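Local coordinates for protein SusD homolog (Bacteroides thetaiotaomicron VPI-5482, PDB 3FDH) that probably binds sugars at the outer membrane, as a SusD/RagB family protein of a glycan uptake system, at residues A[124-129]-A[462-467]; A[68-73]-A[486-491]. All coordinates share one frame; numbering follows the deposited sequence.

Contact 1: residues A[124-129]-A[462-467]; sequences ADFFGD and LRYPYG
F126 and Y464 meet through the backbone: Y464 N donates to F126 O at 2.8 Å, nearly straight at 171°, where the end of helix 106-127 meets the extended residues 463-466. Beside that bond their side chains point the same way. The rings form a T-shaped pair, with planes at 67°. F126 CD2 lies over the centre of one Y464 face, 3.5 Å from Y464 CZ. Y464 OH is held by I41 O.

The contact ties the C-terminal end of a long helix, in a largely helical SusD-family fold, to a loop near the end of the chain. G128, with positive phi, turns the chain out of that helix. R463 CG sits between its backbone N and carbonyl carbon (chi1 62°), and a bend at chi3 brings R463 NH2 to F127 O, 2.9 Å away and above the carbonyl plane. A water at the edge of the guanidinium, in its plane, donates to F127 O and Y464 O and accepts from R463 NE. The guanidinium has further partners in E490 O and the R499 carboxylate.

The F127 ring turns its CE1 edge to P465 O, 3.0 Å away, while its CB packs on Y466 CE1. Y466 OH lies close to D129 O, but this bond is doubtful. With an alanine at Y464, the F126 edge would probably lose its aromatic face and I41 O its hydroxyl partner.

Contact 2: residues A[68-73]-A[486-491]; sequences EPSSSS and YVYSEP
Y488 has CG anti to its carbonyl carbon (chi1 -61°), a turn that carries the phenol toward P69 and S70. S70 CB faces V487, while chi1 66° puts OG between the backbone N and the carbonyl carbon, where it can meet a water and N67 O. P69 and Y488 come together at a slant. The hydroxyl of Y488 ends against the proline ring, with OH 3.2 Å from P69 CG and equally close to P69 CB. These are van der Waals contacts of the hydroxyl oxygen with ring carbons, and no direct hydrogen bond joins the two segments.

The polar link is made by water. One water lies at the edge of the Y488 ring, in its plane, 2.7 Å from Y488 OH. The same water donates to S70 OG, 2.8 Å away. S70 OG is also bonded to N67 O, so the serine hydroxyl is held from within its own loop as well.

V487 packs beside the tyrosine. Its CG2 touches S70 CB at 3.6 Å and also lies over the centre of one face of the Y488 ring, a CH-pi type of approach. The other methyl, CG1, rests on a face of the Y486 ring, offset toward its rim. V487 is thus held between two aromatic side chains of its own segment. Y486 O accepts from both S489 N and E490 N, which curls this piece into a tight turn. In 68-73, S71 OG accepts from S73 N at 3.1 Å, an ST turn.

The contact joins the loop between helices 57-63 and 76-95 to the tail after helix 475-481. Y481 of that helix bonds S70 O, and S72 packs against helix 468-473.

In the fold
The two contacts lie side by side, their centres about 8 Å apart and on the same side of the chain's centre. Along the chain the order is 68-73, 124-129, 462-467, 486-491, so contact 2 encloses contact 1. The two late segments are joined directly: L462 N probably bonds V487 O, and R463 NH1 probably bonds E490 O. Helices 468-473 and 475-481 lie between them in sequence, and Y481 touches P465 and Y466 as well as bonding S70. The C-terminal part of the chain is thereby fastened to the end of helix 106-127 and to the loop between helices 57-63 and 76-95, across some 330 to 410 intervening residues.

Contact 1: residues A[124-129]-A[462-467]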
# COMPACT_ATOMS: atom_id res chain seq x y z
N ALA A 124 5.42 12.24 -1.51
CA ALA A 124 5.88 12.72 -0.21
C ALA A 124 6.31 11.57 0.67
O ALA A 124 7.32 11.63 1.32
CB ALA A 124 4.80 13.59 0.48
N ASP A 125 5.53 10.51 0.68
CA ASP A 125 5.82 9.36 1.58
C ASP A 125 7.09 8.61 1.23
O ASP A 125 7.89 8.20 2.12
CB ASP A 125 4.65 8.41 1.61
CG ASP A 125 3.50 8.98 2.33
OD1 ASP A 125 3.68 9.97 3.09
OD2 ASP A 125 2.39 8.46 2.10
N PHE A 126 7.32 8.49 -0.07
CA PHE A 126 8.42 7.65 -0.54
C PHE A 126 9.69 8.40 -0.76
O PHE A 126 10.75 7.87 -0.49
CB PHE A 126 8.00 6.76 -1.72
CG PHE A 126 7.16 5.67 -1.26
CD1 PHE A 126 5.80 5.87 -1.02
CD2 PHE A 126 7.72 4.47 -0.90
CE1 PHE A 126 5.06 4.90 -0.48
CE2 PHE A 126 6.98 3.49 -0.39
CZ PHE A 126 5.66 3.70 -0.15
N PHE A 127 9.58 9.63 -1.22
CA PHE A 127 10.77 10.37 -1.57
C PHE A 127 11.13 11.51 -0.66
O PHE A 127 12.27 11.98 -0.67
CB PHE A 127 10.66 10.84 -3.04
CG PHE A 127 10.50 9.70 -3.98
CD1 PHE A 127 11.59 9.02 -4.43
CD2 PHE A 127 9.24 9.32 -4.40
CE1 PHE A 127 11.44 7.96 -5.28
CE2 PHE A 127 9.08 8.25 -5.24
CZ PHE A 127 10.17 7.56 -5.68
N GLY A 128 10.19 11.91 0.18
CA GLY A 128 10.40 13.00 1.13
C GLY A 128 10.14 14.32 0.46
O GLY A 128 9.16 14.48 -0.28
N ASP A 129 11.05 15.25 0.72
CA ASP A 129 11.03 16.56 0.09
C ASP A 129 11.22 16.31 -1.40
O ASP A 129 12.07 15.50 -1.81
CB ASP A 129 12.16 17.44 0.57
CG ASP A 129 11.96 17.92 2.00
OD1 ASP A 129 11.12 17.39 2.75
OD2 ASP A 129 12.69 18.85 2.35
N LEU A 462 15.09 4.03 4.63
CA LEU A 462 14.13 4.93 5.31
C LEU A 462 13.26 5.65 4.31
O LEU A 462 12.31 6.35 4.66
CB LEU A 462 14.89 5.98 6.11
CG LEU A 462 15.84 5.42 7.16
CD1 LEU A 462 16.61 6.53 7.85
CD2 LEU A 462 15.09 4.72 8.18
N ARG A 463 13.63 5.47 3.05
CA ARG A 463 12.96 6.13 1.92
C ARG A 463 13.44 5.53 0.62
O ARG A 463 14.38 4.72 0.64
CB ARG A 463 13.31 7.63 1.92
CG ARG A 463 14.77 7.94 1.73
CD ARG A 463 15.13 9.26 2.43
NE ARG A 463 14.54 10.43 1.79
CZ ARG A 463 14.39 11.62 2.36
NH1 ARG A 463 14.74 11.82 3.62
NH2 ARG A 463 13.86 12.60 1.64
N TYR A 464 12.83 5.98 -0.48
CA TYR A 464 13.23 5.56 -1.84
C TYR A 464 14.10 6.66 -2.45
O TYR A 464 13.83 7.85 -2.24
CB TYR A 464 12.05 5.36 -2.76
CG TYR A 464 11.26 4.09 -2.42
CD1 TYR A 464 11.44 3.51 -1.19
CD2 TYR A 464 10.37 3.54 -3.31
CE1 TYR A 464 10.70 2.37 -0.86
CE2 TYR A 464 9.67 2.45 -2.99
CZ TYR A 464 9.83 1.86 -1.79
OH TYR A 464 9.05 0.73 -1.55
N PRO A 465 15.10 6.27 -3.26
CA PRO A 465 15.90 7.30 -3.89
C PRO A 465 15.19 8.03 -5.03
O PRO A 465 14.36 7.47 -5.76
CB PRO A 465 17.10 6.51 -4.45
CG PRO A 465 16.57 5.12 -4.67
CD PRO A 465 15.65 4.91 -3.51
N TYR A 466 15.53 9.30 -5.17
CA TYR A 466 14.98 10.13 -6.26
C TYR A 466 15.31 9.54 -7.63
O TYR A 466 16.39 8.93 -7.85
CB TYR A 466 15.51 11.57 -6.20
CG TYR A 466 15.19 12.33 -4.92
CD1 TYR A 466 13.90 12.75 -4.64
CD2 TYR A 466 16.19 12.64 -4.01
CE1 TYR A 466 13.59 13.44 -3.45
CE2 TYR A 466 15.91 13.35 -2.82
CZ TYR A 466 14.62 13.76 -2.56
OH TYR A 466 14.34 14.44 -1.40
N GLY A 467 14.40 9.78 -8.57
CA GLY A 467 14.54 9.27 -9.93
C GLY A 467 15.64 9.97 -10.65
O GLY A 467 15.81 11.18 -10.53
O HOH W 1 14.27 10.26 -1.27

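Contact 2: residues A[68-73]-A[486-491]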
# COMPACT_ATOMS: atom_id res chain seq x y z
N GLU A 68 21.06 -1.64 -5.02
CA GLU A 68 19.70 -1.47 -5.53
C GLU A 68 18.81 -0.50 -4.73
O GLU A 68 18.10 0.32 -5.31
CB GLU A 68 19.00 -2.84 -5.62
CG GLU A 68 17.64 -2.86 -6.32
CD GLU A 68 17.72 -2.68 -7.82
OE1 GLU A 68 18.83 -2.70 -8.39
OE2 GLU A 68 16.64 -2.55 -8.44
N PRO A 69 18.84 -0.57 -3.40
CA PRO A 69 17.92 0.31 -2.68
C PRO A 69 18.24 1.77 -2.67
O PRO A 69 17.37 2.57 -2.32
CB PRO A 69 17.93 -0.24 -1.24
CG PRO A 69 18.60 -1.60 -1.33
CD PRO A 69 19.46 -1.58 -2.54
N SER A 70 19.45 2.12 -3.10
CA SER A 70 19.93 3.51 -3.03
C SER A 70 20.26 4.13 -4.38
O SER A 70 20.77 5.28 -4.47
CB SER A 70 21.16 3.59 -2.10
OG SER A 70 22.28 2.90 -2.64
N SER A 71 20.05 3.36 -5.42
CA SER A 71 20.29 3.83 -6.81
C SER A 71 19.13 4.64 -7.35
O SER A 71 18.00 4.19 -7.30
CB SER A 71 20.57 2.66 -7.78
OG SER A 71 20.60 3.14 -9.11
N SER A 72 19.45 5.79 -7.92
CA SER A 72 18.45 6.68 -8.54
C SER A 72 17.72 5.97 -9.71
O SER A 72 16.61 6.33 -10.10
CB SER A 72 19.09 8.01 -8.97
OG SER A 72 20.19 7.80 -9.82
N SER A 73 18.30 4.90 -10.23
CA SER A 73 17.64 4.19 -11.34
C SER A 73 16.49 3.35 -10.92
O SER A 73 15.56 3.10 -11.68
CB SER A 73 18.56 3.18 -12.00
OG SER A 73 19.65 3.84 -12.53
N TYR A 486 22.06 8.49 1.60
CA TYR A 486 21.10 9.21 2.48
C TYR A 486 19.81 8.41 2.69
O TYR A 486 19.09 8.56 3.68
CB TYR A 486 20.81 10.63 1.93
CG TYR A 486 19.80 10.58 0.80
CD1 TYR A 486 20.14 10.11 -0.47
CD2 TYR A 486 18.47 10.95 1.04
CE1 TYR A 486 19.17 10.02 -1.48
CE2 TYR A 486 17.53 10.89 0.02
CZ TYR A 486 17.86 10.41 -1.23
OH TYR A 486 16.87 10.33 -2.20
N VAL A 487 19.54 7.47 1.80
CA VAL A 487 18.29 6.71 1.90
C VAL A 487 18.32 5.87 3.18
O VAL A 487 17.29 5.48 3.71
CB VAL A 487 18.00 5.82 0.64
CG1 VAL A 487 18.03 6.66 -0.67
CG2 VAL A 487 18.94 4.68 0.57
N TYR A 488 19.51 5.66 3.70
CA TYR A 488 19.65 4.84 4.88
C TYR A 488 19.85 5.63 6.16
O TYR A 488 19.79 5.06 7.24
CB TYR A 488 20.84 3.89 4.75
CG TYR A 488 20.77 2.90 3.60
CD1 TYR A 488 19.78 1.96 3.56
CD2 TYR A 488 21.71 2.91 2.58
CE1 TYR A 488 19.72 1.02 2.51
CE2 TYR A 488 21.66 1.99 1.55
CZ TYR A 488 20.66 1.05 1.51
OH TYR A 488 20.61 0.11 0.49
N SER A 489 20.15 6.92 6.02
CA SER A 489 20.42 7.77 7.18
C SER A 489 19.46 8.95 7.41
O SER A 489 19.40 9.48 8.49
CB SER A 489 21.82 8.35 7.06
OG SER A 489 21.90 9.12 5.88
N GLU A 490 18.70 9.33 6.40
CA GLU A 490 17.86 10.51 6.50
C GLU A 490 16.40 10.16 6.49
O GLU A 490 15.83 9.95 5.43
CB GLU A 490 18.14 11.45 5.33
CG GLU A 490 19.55 12.10 5.38
CD GLU A 490 19.71 13.08 6.50
OE1 GLU A 490 18.70 13.43 7.14
OE2 GLU A 490 20.85 13.53 6.76
N PRO A 491 15.77 10.10 7.66
CA PRO A 491 14.34 9.76 7.66
C PRO A 491 13.53 10.85 6.96
O PRO A 491 13.97 11.97 6.84
CB PRO A 491 13.95 9.77 9.14
CG PRO A 491 15.19 9.75 9.89
CD PRO A 491 16.29 10.27 9.02
O HOH W 2 22.39 0.39 -1.48